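KaiC domain-containing protein (Pyrococcus horikoshii, PDB 2ZTS) is a KaiC-like P-loop protein that binds ADP and magnesium, is found as a six-chain assembly and probably binds ATP, though its cellular role is not established. Local coordinates at residues P17-L22 with R216-R221; F64-L67 with D73-R76; A95-V100 with Y128-A133; F118-F123 with R158-K163; L162-I167 with E196-G201. One frame throughout, in Å; residues are numbered along the deposited sequence.

Contact 1: residues P17-L22 with R216-R221; sequences PGFDEL and RYVLIR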
# COMPACT_ATOMS: atom_id res chain seq x y z
N PRO C 17 20.85 -33.52 2.03
CA PRO C 17 21.09 -34.31 0.82
C PRO C 17 20.48 -33.60 -0.34
O PRO C 17 19.38 -33.04 -0.22
CB PRO C 17 20.41 -35.64 1.12
CG PRO C 17 20.37 -35.72 2.65
CD PRO C 17 20.22 -34.33 3.11
N GLY C 18 21.23 -33.56 -1.44
CA GLY C 18 20.76 -32.91 -2.64
C GLY C 18 21.11 -31.44 -2.77
O GLY C 18 21.01 -30.90 -3.87
N PHE C 19 21.59 -30.82 -1.70
CA PHE C 19 21.79 -29.38 -1.65
C PHE C 19 23.18 -28.90 -2.01
O PHE C 19 23.33 -27.87 -2.66
CB PHE C 19 21.44 -28.85 -0.25
CG PHE C 19 21.32 -27.39 -0.20
CD1 PHE C 19 20.25 -26.75 -0.83
CD2 PHE C 19 22.26 -26.62 0.47
CE1 PHE C 19 20.14 -25.41 -0.84
CE2 PHE C 19 22.13 -25.26 0.51
CZ PHE C 19 21.06 -24.64 -0.14
N ASP C 20 24.21 -29.59 -1.54
CA ASP C 20 25.58 -29.11 -1.75
C ASP C 20 25.90 -28.98 -3.22
O ASP C 20 26.59 -28.07 -3.60
CB ASP C 20 26.62 -30.01 -1.07
CG ASP C 20 26.53 -29.97 0.43
OD1 ASP C 20 25.95 -29.00 0.97
OD2 ASP C 20 26.98 -30.89 1.15
N GLU C 21 25.36 -29.88 -4.03
CA GLU C 21 25.54 -29.81 -5.49
C GLU C 21 25.04 -28.51 -6.13
O GLU C 21 25.38 -28.24 -7.26
CB GLU C 21 24.90 -31.04 -6.23
CG GLU C 21 23.62 -31.63 -5.67
CD GLU C 21 23.78 -32.95 -4.85
OE1 GLU C 21 23.99 -32.88 -3.60
OE2 GLU C 21 23.62 -34.06 -5.42
N LEU C 22 24.20 -27.74 -5.43
CA LEU C 22 23.70 -26.47 -5.93
C LEU C 22 24.68 -25.33 -5.68
O LEU C 22 24.54 -24.27 -6.28
CB LEU C 22 22.31 -26.14 -5.33
CG LEU C 22 21.23 -27.23 -5.42
CD1 LEU C 22 19.91 -26.82 -4.88
CD2 LEU C 22 21.08 -27.70 -6.83
N ARG C 216 6.88 -27.93 -1.90
CA ARG C 216 7.99 -27.14 -1.37
C ARG C 216 9.09 -26.95 -2.40
O ARG C 216 9.48 -27.89 -3.10
CB ARG C 216 8.55 -27.80 -0.14
CG ARG C 216 7.53 -28.15 0.89
CD ARG C 216 8.25 -28.63 2.11
NE ARG C 216 7.39 -29.03 3.18
CZ ARG C 216 6.78 -28.19 4.01
NH1 ARG C 216 6.96 -26.87 3.90
NH2 ARG C 216 6.02 -28.67 4.98
N TYR C 217 9.58 -25.73 -2.47
CA TYR C 217 10.67 -25.37 -3.36
C TYR C 217 11.77 -24.64 -2.58
O TYR C 217 11.50 -23.92 -1.66
CB TYR C 217 10.13 -24.52 -4.53
CG TYR C 217 9.21 -25.28 -5.47
CD1 TYR C 217 9.71 -26.19 -6.43
CD2 TYR C 217 7.82 -25.08 -5.43
CE1 TYR C 217 8.83 -26.90 -7.32
CE2 TYR C 217 6.93 -25.79 -6.31
CZ TYR C 217 7.43 -26.69 -7.23
OH TYR C 217 6.52 -27.35 -8.05
N VAL C 218 13.02 -24.89 -2.94
CA VAL C 218 14.17 -24.07 -2.53
C VAL C 218 14.82 -23.40 -3.73
O VAL C 218 14.89 -23.96 -4.83
CB VAL C 218 15.21 -24.89 -1.73
CG1 VAL C 218 15.71 -26.09 -2.56
CG2 VAL C 218 16.37 -24.07 -1.33
N LEU C 219 15.28 -22.17 -3.53
CA LEU C 219 16.00 -21.44 -4.55
C LEU C 219 17.20 -20.74 -3.88
O LEU C 219 17.07 -20.15 -2.79
CB LEU C 219 15.06 -20.46 -5.15
CG LEU C 219 15.45 -19.39 -6.12
CD1 LEU C 219 15.85 -19.99 -7.41
CD2 LEU C 219 14.21 -18.52 -6.31
N ILE C 220 18.35 -20.86 -4.48
CA ILE C 220 19.51 -20.06 -4.07
C ILE C 220 19.54 -18.82 -4.89
O ILE C 220 19.83 -18.85 -6.09
CB ILE C 220 20.79 -20.82 -4.29
CG1 ILE C 220 20.76 -22.12 -3.52
CG2 ILE C 220 22.00 -19.96 -3.84
CD1 ILE C 220 21.12 -23.24 -4.35
N ARG C 221 19.26 -17.70 -4.21
CA ARG C 221 19.08 -16.38 -4.80
C ARG C 221 20.43 -15.69 -4.92
O ARG C 221 20.71 -15.03 -5.90
CB ARG C 221 18.08 -15.62 -3.91
CG ARG C 221 17.85 -14.17 -4.12
CD ARG C 221 17.23 -13.77 -5.50
NE ARG C 221 15.95 -13.12 -5.31
CZ ARG C 221 15.70 -11.82 -5.43
NH1 ARG C 221 16.64 -10.92 -5.78
NH2 ARG C 221 14.45 -11.40 -5.19
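Leu22 and Phe19 lean against Ile220 and Val218, so that the loop between strands 11-12 and 27-28 packs on strand 214-223 of the mixed sheet in this KaiC-type P-loop NTPase fold. The meeting is wholly apolar and buried. Ile220 makes the most of it. Its CB points toward the loop, and CG1, set opposite the carbonyl carbon (chi1 -58°), lies 4.2 Å from Phe19 CZ. The next torsion is far from a staggered value (chi2 130°), and it carries the terminal CD1 into Leu22. There CD1 comes to 3.3 Å from Leu22 CB, closer than carbons normally pack, while Leu22 CD1 stands at 3.8 Å from the same methyl. The short approach and the unusual torsion leave the exact position of Ile220 CD1 in doubt. Phe19 is turned sidelong to the strand, but its ring reaches inward, and CE1 meets Val218 CG2 at 4.0 Å; this methyl and the Ile220 CG1 methylene both approach the ring at a slant. Ile203 of strand 201-209 also touches both Phe19 and Val218, and Phe46 of helix 43-58 sets its ring edge-to-face with that of Phe19. At the start of the strand segment Arg216 belongs to the ADP pocket, and at its end Arg221 NH1 donates to Thr39 O of the second subunit. The loop turns tightly between its two apolar residues, closed by a bond from Leu22 N to Phe19 O of 2.9 Å.

Contact 2: residues F64-L67 with D73-R76; sequences FVTL and DLRR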
# COMPACT_ATOMS: atom_id res chain seq x y z
N PHE C 64 23.09 -23.53 18.10
CA PHE C 64 21.78 -23.17 17.64
C PHE C 64 21.20 -22.21 18.62
O PHE C 64 20.90 -22.57 19.77
CB PHE C 64 20.96 -24.43 17.49
CG PHE C 64 19.68 -24.25 16.71
CD1 PHE C 64 19.53 -24.84 15.49
CD2 PHE C 64 18.59 -23.54 17.26
CE1 PHE C 64 18.37 -24.67 14.74
CE2 PHE C 64 17.41 -23.38 16.53
CZ PHE C 64 17.30 -23.97 15.26
N VAL C 65 21.04 -20.95 18.20
CA VAL C 65 20.45 -19.94 19.06
C VAL C 65 18.98 -19.87 18.65
O VAL C 65 18.71 -19.73 17.47
CB VAL C 65 21.06 -18.60 18.81
CG1 VAL C 65 20.41 -17.52 19.63
CG2 VAL C 65 22.60 -18.64 18.97
N THR C 66 18.06 -19.97 19.62
CA THR C 66 16.66 -19.79 19.35
C THR C 66 15.90 -18.89 20.32
O THR C 66 16.02 -19.01 21.51
CB THR C 66 15.98 -21.19 19.20
OG1 THR C 66 14.55 -21.04 19.13
CG2 THR C 66 16.27 -22.13 20.34
N LEU C 67 15.14 -17.95 19.77
CA LEU C 67 14.20 -17.15 20.55
C LEU C 67 12.76 -17.42 20.08
O LEU C 67 11.81 -16.78 20.50
CB LEU C 67 14.61 -15.65 20.41
CG LEU C 67 15.40 -14.89 21.49
CD1 LEU C 67 15.77 -15.65 22.76
CD2 LEU C 67 16.60 -14.22 20.91
N ASP C 73 11.89 -27.79 23.59
CA ASP C 73 10.94 -27.88 22.49
C ASP C 73 11.69 -28.30 21.26
O ASP C 73 11.22 -29.11 20.49
CB ASP C 73 10.29 -26.52 22.20
CG ASP C 73 9.43 -26.01 23.33
OD1 ASP C 73 8.80 -26.84 24.02
OD2 ASP C 73 9.28 -24.77 23.58
N LEU C 74 12.85 -27.72 21.05
CA LEU C 74 13.64 -28.02 19.86
C LEU C 74 14.16 -29.48 19.92
O LEU C 74 14.07 -30.18 18.94
CB LEU C 74 14.74 -26.99 19.68
CG LEU C 74 15.81 -27.11 18.59
CD1 LEU C 74 15.29 -26.87 17.17
CD2 LEU C 74 16.85 -26.10 18.94
N ARG C 75 14.63 -29.94 21.08
CA ARG C 75 15.07 -31.33 21.19
C ARG C 75 13.93 -32.29 20.89
O ARG C 75 14.10 -33.22 20.11
CB ARG C 75 15.61 -31.65 22.57
CG ARG C 75 16.86 -30.85 22.99
CD ARG C 75 17.42 -31.17 24.42
NE ARG C 75 18.38 -30.14 24.80
CZ ARG C 75 18.21 -29.22 25.75
NH1 ARG C 75 17.11 -29.16 26.47
NH2 ARG C 75 19.14 -28.28 25.90
N ARG C 76 12.77 -32.05 21.49
CA ARG C 76 11.58 -32.90 21.27
C ARG C 76 11.18 -32.87 19.78
O ARG C 76 10.87 -33.91 19.19
CB ARG C 76 10.39 -32.45 22.17
CG ARG C 76 9.01 -33.06 21.85
CD ARG C 76 7.78 -32.38 22.52
NE ARG C 76 6.53 -32.81 21.85
CZ ARG C 76 5.29 -32.74 22.34
NH1 ARG C 76 5.04 -32.24 23.54
NH2 ARG C 76 4.27 -33.21 21.62
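A buried CH-pi contact between Leu74 and Phe64 joins helix 71-79 to strand 62-66, the parallel strand that precedes it in the alpha/beta core. Leu74 CD2 lies over one face of the Phe64 ring, 3.9 Å from the centroid and 27° off the ring normal. The methyl is displaced toward the rim, and its shortest approach is to Phe64 CD2 at 3.5 Å. The other branch shares the same ring farther out, with Leu74 CD1 at 4.0 Å from Phe64 CZ. Both side chains are extended from their backbones: Leu74 CG stands opposite its own N (chi1 175°), which brings its two methyls to the aromatic ring. Thr66, two residues along the strand, contributes CG2 at 4.2 Å from Leu74 CD2, and its CB lies at the edge of the Phe64 ring, in the ring plane. Thr66 OG1 meanwhile accepts from Glu69 N in the turn leading to the helix. Phe64 is further packed by Ala47, Ala48 and Ile51 of helix 43-58, and by Val140 and Asp142 of neighbouring strand 138-142, while Val65 faces the other way, onto Phe123 and Ile127 of helix 120-134.

Contact 3: residues A95-V100 with Y128-A133; sequences AIVDGV and YRVVKA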
# COMPACT_ATOMS: atom_id res chain seq x y z
N ALA C 95 25.64 -26.77 21.23
CA ALA C 95 24.96 -26.03 22.29
C ALA C 95 23.70 -25.41 21.74
O ALA C 95 23.66 -24.94 20.57
CB ALA C 95 25.86 -24.98 22.84
N ILE C 96 22.67 -25.38 22.60
CA ILE C 96 21.41 -24.69 22.31
C ILE C 96 21.32 -23.55 23.28
O ILE C 96 21.41 -23.75 24.50
CB ILE C 96 20.14 -25.58 22.45
CG1 ILE C 96 20.16 -26.74 21.46
CG2 ILE C 96 18.88 -24.69 22.21
CD1 ILE C 96 19.09 -27.90 21.73
N VAL C 97 21.16 -22.34 22.71
CA VAL C 97 21.00 -21.10 23.44
C VAL C 97 19.60 -20.56 23.23
O VAL C 97 19.27 -20.04 22.12
CB VAL C 97 21.98 -20.06 22.93
CG1 VAL C 97 21.77 -18.77 23.65
CG2 VAL C 97 23.47 -20.55 23.05
N ASP C 98 18.79 -20.57 24.28
CA ASP C 98 17.39 -20.16 24.13
C ASP C 98 16.94 -18.83 24.83
O ASP C 98 15.75 -18.60 24.99
CB ASP C 98 16.46 -21.36 24.39
CG ASP C 98 16.39 -21.77 25.86
OD1 ASP C 98 17.09 -21.17 26.72
OD2 ASP C 98 15.64 -22.69 26.24
N GLY C 99 17.82 -18.03 25.42
CA GLY C 99 18.23 -18.19 26.80
C GLY C 99 17.05 -17.46 27.50
O GLY C 99 16.97 -16.18 27.48
N VAL C 100 16.11 -18.19 28.10
CA VAL C 100 16.09 -18.83 29.46
C VAL C 100 17.11 -19.79 30.11
O VAL C 100 17.65 -19.46 31.17
CB VAL C 100 14.64 -19.47 29.61
CG1 VAL C 100 14.45 -20.28 30.87
CG2 VAL C 100 13.62 -18.33 29.65
N TYR C 128 28.69 -15.11 21.60
CA TYR C 128 30.12 -15.09 21.34
C TYR C 128 30.86 -16.05 22.34
O TYR C 128 31.63 -16.93 21.95
CB TYR C 128 30.61 -13.64 21.44
CG TYR C 128 32.10 -13.47 21.28
CD1 TYR C 128 32.92 -13.48 22.39
CD2 TYR C 128 32.67 -13.29 20.02
CE1 TYR C 128 34.27 -13.37 22.25
CE2 TYR C 128 34.05 -13.14 19.87
CZ TYR C 128 34.84 -13.17 21.00
OH TYR C 128 36.19 -13.04 20.94
N ARG C 129 30.54 -15.92 23.61
CA ARG C 129 31.13 -16.79 24.64
C ARG C 129 30.90 -18.23 24.34
O ARG C 129 31.80 -19.05 24.47
CB ARG C 129 30.57 -16.43 26.01
CG ARG C 129 30.98 -17.41 27.09
CD ARG C 129 30.39 -17.09 28.45
NE ARG C 129 30.87 -18.07 29.41
CZ ARG C 129 30.33 -18.27 30.61
NH1 ARG C 129 30.84 -19.21 31.42
NH2 ARG C 129 29.30 -17.56 31.00
N VAL C 130 29.70 -18.59 23.93
CA VAL C 130 29.38 -19.99 23.72
C VAL C 130 30.03 -20.53 22.41
O VAL C 130 30.50 -21.70 22.35
CB VAL C 130 27.84 -20.22 23.68
CG1 VAL C 130 27.49 -21.65 23.26
CG2 VAL C 130 27.24 -19.92 25.00
N VAL C 131 30.06 -19.69 21.37
CA VAL C 131 30.76 -20.07 20.14
C VAL C 131 32.22 -20.40 20.47
O VAL C 131 32.74 -21.43 20.04
CB VAL C 131 30.64 -18.97 19.05
CG1 VAL C 131 31.78 -19.08 17.98
CG2 VAL C 131 29.28 -19.08 18.36
N LYS C 132 32.84 -19.54 21.25
CA LYS C 132 34.26 -19.68 21.61
C LYS C 132 34.55 -20.90 22.53
O LYS C 132 35.48 -21.67 22.28
CB LYS C 132 34.75 -18.37 22.22
CG LYS C 132 34.88 -17.17 21.22
CD LYS C 132 35.71 -17.58 19.96
CE LYS C 132 36.40 -16.40 19.25
NZ LYS C 132 36.87 -16.81 17.89
N ALA C 133 33.69 -21.11 23.53
CA ALA C 133 33.78 -22.26 24.44
C ALA C 133 33.69 -23.63 23.78
O ALA C 133 34.41 -24.53 24.18
CB ALA C 133 32.71 -22.16 25.55
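Val130 of helix 120-134 rests on Ala95 and Val97 of strand 94-97, the outermost strand at one end of the sheet within this chain. Van der Waals contact between methyl groups is the whole of the interaction across the two segments. Val130 CG1 does the touching on the helix side, lying 3.7 Å from Ala95 CB. The same methyl meets Val97 CG2 at 4.2 Å, where the two valines reach toward each other tip to tip. With CG1 opposite the backbone N (chi1 172°), Val130 presents this single branch to both strand residues. Hydrogen bonding serves the backbones separately: the helix carries its regular bond from Lys132 N to Tyr128 O at 3.0 Å, and Ala95 and Val97 pair with strand 62-66. Ile96, between them, points to the opposite face, onto helix 71-79. Polar side chains find partners to the flanks, Asp98 bonding Ser101 N and Ala71 N, and Arg129 bonding Pro107 O. Val63 of strand 62-66 fills in beside both Val97 and Val130. The chemistry thus implies that this part of the helix meets the strand through buried aliphatic methyls, without polar pairing between the two segments.

Contact 4: residues F118-F123 with R158-K163; sequences FNVDNF and REVLLK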
# COMPACT_ATOMS: atom_id res chain seq x y z
N PHE C 118 14.23 -7.52 27.24
CA PHE C 118 15.27 -8.19 26.46
C PHE C 118 16.55 -7.37 26.43
O PHE C 118 16.51 -6.19 26.14
CB PHE C 118 14.82 -8.47 25.00
CG PHE C 118 15.78 -9.35 24.22
CD1 PHE C 118 16.56 -8.82 23.21
CD2 PHE C 118 15.91 -10.67 24.51
CE1 PHE C 118 17.45 -9.61 22.50
CE2 PHE C 118 16.81 -11.47 23.79
CZ PHE C 118 17.57 -10.92 22.79
N ASN C 119 17.70 -8.00 26.68
CA ASN C 119 18.95 -7.26 26.70
C ASN C 119 19.89 -7.70 25.57
O ASN C 119 20.60 -8.71 25.66
CB ASN C 119 19.63 -7.39 28.07
CG ASN C 119 20.82 -6.44 28.24
OD1 ASN C 119 20.91 -5.77 29.26
ND2 ASN C 119 21.77 -6.42 27.29
N VAL C 120 19.93 -6.85 24.54
CA VAL C 120 20.64 -7.10 23.30
C VAL C 120 22.11 -7.42 23.49
O VAL C 120 22.60 -8.42 22.95
CB VAL C 120 20.50 -5.87 22.33
CG1 VAL C 120 21.40 -6.04 21.09
CG2 VAL C 120 19.07 -5.69 21.89
N ASP C 121 22.82 -6.55 24.22
CA ASP C 121 24.27 -6.65 24.38
C ASP C 121 24.67 -7.90 25.18
O ASP C 121 25.62 -8.56 24.84
CB ASP C 121 24.84 -5.38 25.04
CG ASP C 121 25.09 -4.24 24.04
OD1 ASP C 121 24.86 -4.38 22.79
OD2 ASP C 121 25.50 -3.13 24.43
N ASN C 122 23.96 -8.22 26.25
CA ASN C 122 24.16 -9.51 26.93
C ASN C 122 23.99 -10.71 25.98
O ASN C 122 24.81 -11.64 25.93
CB ASN C 122 23.20 -9.66 28.15
CG ASN C 122 23.58 -8.76 29.35
OD1 ASN C 122 22.83 -8.67 30.35
ND2 ASN C 122 24.70 -8.08 29.26
N PHE C 123 22.90 -10.66 25.22
CA PHE C 123 22.61 -11.69 24.23
C PHE C 123 23.79 -12.03 23.35
O PHE C 123 24.19 -13.18 23.25
CB PHE C 123 21.45 -11.23 23.33
CG PHE C 123 20.97 -12.27 22.36
CD1 PHE C 123 20.85 -11.97 21.04
CD2 PHE C 123 20.54 -13.49 22.79
CE1 PHE C 123 20.36 -12.88 20.14
CE2 PHE C 123 20.03 -14.44 21.87
CZ PHE C 123 19.94 -14.11 20.55
N ARG C 158 16.97 -2.62 13.27
CA ARG C 158 17.97 -2.04 12.39
C ARG C 158 19.35 -1.95 13.12
O ARG C 158 20.33 -2.52 12.66
CB ARG C 158 17.50 -0.68 11.93
CG ARG C 158 18.47 0.03 11.04
CD ARG C 158 17.86 1.22 10.30
NE ARG C 158 17.54 2.30 11.22
CZ ARG C 158 18.31 3.35 11.48
NH1 ARG C 158 19.49 3.49 10.88
NH2 ARG C 158 17.89 4.27 12.35
N GLU C 159 19.37 -1.32 14.29
CA GLU C 159 20.59 -1.11 15.09
C GLU C 159 21.09 -2.42 15.61
O GLU C 159 22.28 -2.69 15.57
CB GLU C 159 20.33 -0.09 16.22
CG GLU C 159 20.20 1.35 15.72
CD GLU C 159 18.72 1.79 15.50
OE1 GLU C 159 17.85 0.95 15.05
OE2 GLU C 159 18.42 2.99 15.76
N VAL C 160 20.17 -3.31 16.00
CA VAL C 160 20.55 -4.64 16.45
C VAL C 160 21.20 -5.46 15.34
O VAL C 160 22.22 -6.14 15.56
CB VAL C 160 19.37 -5.37 17.09
CG1 VAL C 160 19.73 -6.77 17.46
CG2 VAL C 160 18.81 -4.59 18.34
N LEU C 161 20.69 -5.35 14.12
CA LEU C 161 21.32 -6.07 13.01
C LEU C 161 22.75 -5.60 12.70
O LEU C 161 23.63 -6.43 12.41
CB LEU C 161 20.43 -6.04 11.78
CG LEU C 161 19.21 -6.99 11.90
CD1 LEU C 161 18.12 -6.71 10.87
CD2 LEU C 161 19.64 -8.43 11.77
N LEU C 162 23.00 -4.29 12.80
CA LEU C 162 24.35 -3.80 12.63
C LEU C 162 25.27 -4.29 13.79
O LEU C 162 26.36 -4.78 13.54
CB LEU C 162 24.33 -2.27 12.47
CG LEU C 162 23.86 -1.81 11.07
CD1 LEU C 162 23.88 -0.31 11.03
CD2 LEU C 162 24.63 -2.38 9.89
N LYS C 163 24.80 -4.28 15.03
CA LYS C 163 25.62 -4.93 16.08
C LYS C 163 25.87 -6.43 15.85
O LYS C 163 26.98 -6.92 16.09
CB LYS C 163 25.02 -4.77 17.46
CG LYS C 163 24.96 -3.40 18.04
CD LYS C 163 24.42 -3.55 19.50
CE LYS C 163 24.24 -2.24 20.25
NZ LYS C 163 25.53 -1.76 20.92
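Val120 and Val160 each hold CG1 opposite the backbone N (chi1 173° and 176°), which leaves CG2 opposite the carbonyl carbon and brings these methyls tip to tip, at 3.7 Å between Val120 CG2 and Val160 CG2. The valines join the first turn of helix 120-134 to helix 157-171, neighbouring helices of the alpha/beta P-loop NTPase fold. Val120 CG1 also reaches Lys163, meeting its CD at 4.2 Å. The lysine chain is extended as far as CE and bent only at its last torsion (chi4 -85°), which swings NZ round to Asp121. Lys163 NZ and Asp121 OD1 form a salt bridge and a weak hydrogen bond at 3.3 Å, the two side chains crossing at about a right angle at the margin of the contact. Replacing Asp121 with an alanine would remove the carboxylate and is likely to leave the Lys163 ammonium without this mate, its bent end set free to turn. Beyond the valines, Leu151 covers Val120, and Arg158 donates to backbone oxygens of Leu149, Leu151 and Glu152 of the second subunit. The lysine methylenes run close to the carboxylate too, Lys163 CE lying 3.4 Å from Asp121 OD1.

Contact 5: residues L162-I167 with E196-G201; sequences LKLNTI and EFIARG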
# COMPACT_ATOMS: atom_id res chain seq x y z
N LEU C 162 23.00 -4.29 12.80
CA LEU C 162 24.35 -3.80 12.63
C LEU C 162 25.27 -4.29 13.79
O LEU C 162 26.36 -4.78 13.54
CB LEU C 162 24.33 -2.27 12.47
CG LEU C 162 23.86 -1.81 11.07
CD1 LEU C 162 23.88 -0.31 11.03
CD2 LEU C 162 24.63 -2.38 9.89
N LYS C 163 24.80 -4.28 15.03
CA LYS C 163 25.62 -4.93 16.08
C LYS C 163 25.87 -6.43 15.85
O LYS C 163 26.98 -6.92 16.09
CB LYS C 163 25.02 -4.77 17.46
CG LYS C 163 24.96 -3.40 18.04
CD LYS C 163 24.42 -3.55 19.50
CE LYS C 163 24.24 -2.24 20.25
NZ LYS C 163 25.53 -1.76 20.92
N LEU C 164 24.87 -7.17 15.35
CA LEU C 164 25.07 -8.57 15.11
C LEU C 164 26.14 -8.77 14.05
O LEU C 164 26.94 -9.71 14.14
CB LEU C 164 23.80 -9.25 14.65
CG LEU C 164 23.80 -10.66 14.17
CD1 LEU C 164 24.36 -11.63 15.19
CD2 LEU C 164 22.36 -11.01 13.92
N ASN C 165 26.09 -7.95 13.00
CA ASN C 165 27.00 -8.07 11.84
C ASN C 165 28.44 -7.93 12.33
O ASN C 165 29.28 -8.69 11.89
CB ASN C 165 26.69 -6.98 10.81
CG ASN C 165 27.58 -7.02 9.58
OD1 ASN C 165 27.65 -8.03 8.90
ND2 ASN C 165 28.26 -5.89 9.29
N THR C 166 28.68 -7.00 13.24
CA THR C 166 30.02 -6.76 13.72
C THR C 166 30.55 -8.01 14.46
O THR C 166 31.69 -8.39 14.23
CB THR C 166 30.14 -5.49 14.64
OG1 THR C 166 29.36 -5.69 15.82
CG2 THR C 166 29.54 -4.27 14.03
N ILE C 167 29.74 -8.66 15.31
CA ILE C 167 30.24 -9.84 15.97
C ILE C 167 30.33 -11.07 15.04
O ILE C 167 31.23 -11.82 15.22
CB ILE C 167 29.52 -10.19 17.35
CG1 ILE C 167 28.20 -10.85 17.11
CG2 ILE C 167 29.31 -8.98 18.19
CD1 ILE C 167 28.33 -12.29 16.84
N GLU C 196 18.97 -8.83 4.63
CA GLU C 196 19.81 -9.16 3.46
C GLU C 196 21.10 -8.32 3.34
O GLU C 196 22.07 -8.76 2.71
CB GLU C 196 18.99 -9.01 2.17
CG GLU C 196 18.35 -7.64 2.02
CD GLU C 196 16.89 -7.56 2.46
OE1 GLU C 196 16.51 -8.01 3.57
OE2 GLU C 196 16.12 -6.95 1.75
N PHE C 197 21.13 -7.12 3.92
CA PHE C 197 22.34 -6.32 3.96
C PHE C 197 23.46 -6.83 4.91
O PHE C 197 24.53 -6.23 4.91
CB PHE C 197 22.03 -4.85 4.26
CG PHE C 197 21.21 -4.22 3.20
CD1 PHE C 197 21.83 -3.73 2.05
CD2 PHE C 197 19.83 -4.23 3.27
CE1 PHE C 197 21.09 -3.22 1.04
CE2 PHE C 197 19.08 -3.69 2.27
CZ PHE C 197 19.68 -3.20 1.15
N ILE C 198 23.19 -7.82 5.77
CA ILE C 198 24.26 -8.41 6.57
C ILE C 198 24.56 -9.84 6.17
O ILE C 198 25.22 -10.55 6.86
CB ILE C 198 23.97 -8.28 8.09
CG1 ILE C 198 22.81 -9.14 8.53
CG2 ILE C 198 23.74 -6.79 8.47
CD1 ILE C 198 22.77 -9.39 10.03
N ALA C 199 24.07 -10.26 5.02
CA ALA C 199 24.26 -11.64 4.58
C ALA C 199 24.88 -11.66 3.19
O ALA C 199 24.62 -10.79 2.38
CB ALA C 199 22.94 -12.36 4.57
N ARG C 200 25.79 -12.60 2.97
CA ARG C 200 26.48 -12.74 1.70
C ARG C 200 25.95 -13.93 0.92
O ARG C 200 26.42 -14.23 -0.17
CB ARG C 200 28.01 -12.88 1.91
CG ARG C 200 28.63 -11.87 2.89
CD ARG C 200 28.97 -10.45 2.35
NE ARG C 200 29.41 -9.56 3.46
CZ ARG C 200 30.63 -9.60 4.06
NH1 ARG C 200 31.55 -10.48 3.69
NH2 ARG C 200 30.93 -8.75 5.05
N GLY C 201 24.96 -14.61 1.50
CA GLY C 201 24.20 -15.68 0.85
C GLY C 201 22.71 -15.49 1.16
O GLY C 201 22.41 -15.08 2.28
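Asn165 and Ile198 lie alongside each other, their side chains running opposite ways, so that the flank of the asparagine covers the flank of the isoleucine. Asn165 CB touches Ile198 CG2 at 3.8 Å, and farther out its carbonyl oxygen OD1 lies 3.8 Å from Ile198 CB. The amide is thus in plain packing contact with a branched aliphatic chain. Both residues are buried. Asn165 CG stands opposite its backbone N (chi1 180°), which carries the amide along the isoleucine. If an alanine stood at Asn165, CB would remain against Ile198 CG2, but loss of the amide is likely to open a gap beside Ile198 CB. The other branch of Ile198 runs to the preceding residue of the helix, its CD1 lying 4.2 Å from Leu164 CD2, and Leu161 one turn back lines the same methyl. This places helix 157-171 of the P-loop NTPase core against the loop that leads into strand 201-209, on whose first residue, Gly201, the backbone pairs with Leu34 of the adjoining parallel strand 32-36. In the helix, Thr166 OG1 bonds back to Lys163 O at 2.7 Å; the donor is tilted 26° from the carbonyl plane. The loop is also tied outward. Arg200 pairs its backbone with Thr32 and Arg224, packs on Leu169 of the helix, and forms a salt bridge through NH2 with Asp73 OD2 of the second subunit, where Phe197 also packs on Glu68.

In the fold
Contact 1 closes the longest loop, between residues 17-22 and 216-221, and the other four nest inside it. Contacts 2 and 3 come in series, their centres about 12 Å apart, and join through neighbouring strands 62-66 and 94-97; contact 1 reaches the same sheet from the other side of the chain's centre, its centre about 24 Å from that of contact 2. Contacts 3 and 4 share helix 120-134 and cross along the chain. Contacts 4 and 5 share helix 157-171, their centres about 12 Å apart. Helices are thus packed on both faces of one sheet, while contacts 1, 4 and 5 also reach the second subunit, and contacts 1 and 2 the third, within the six-chain assembly.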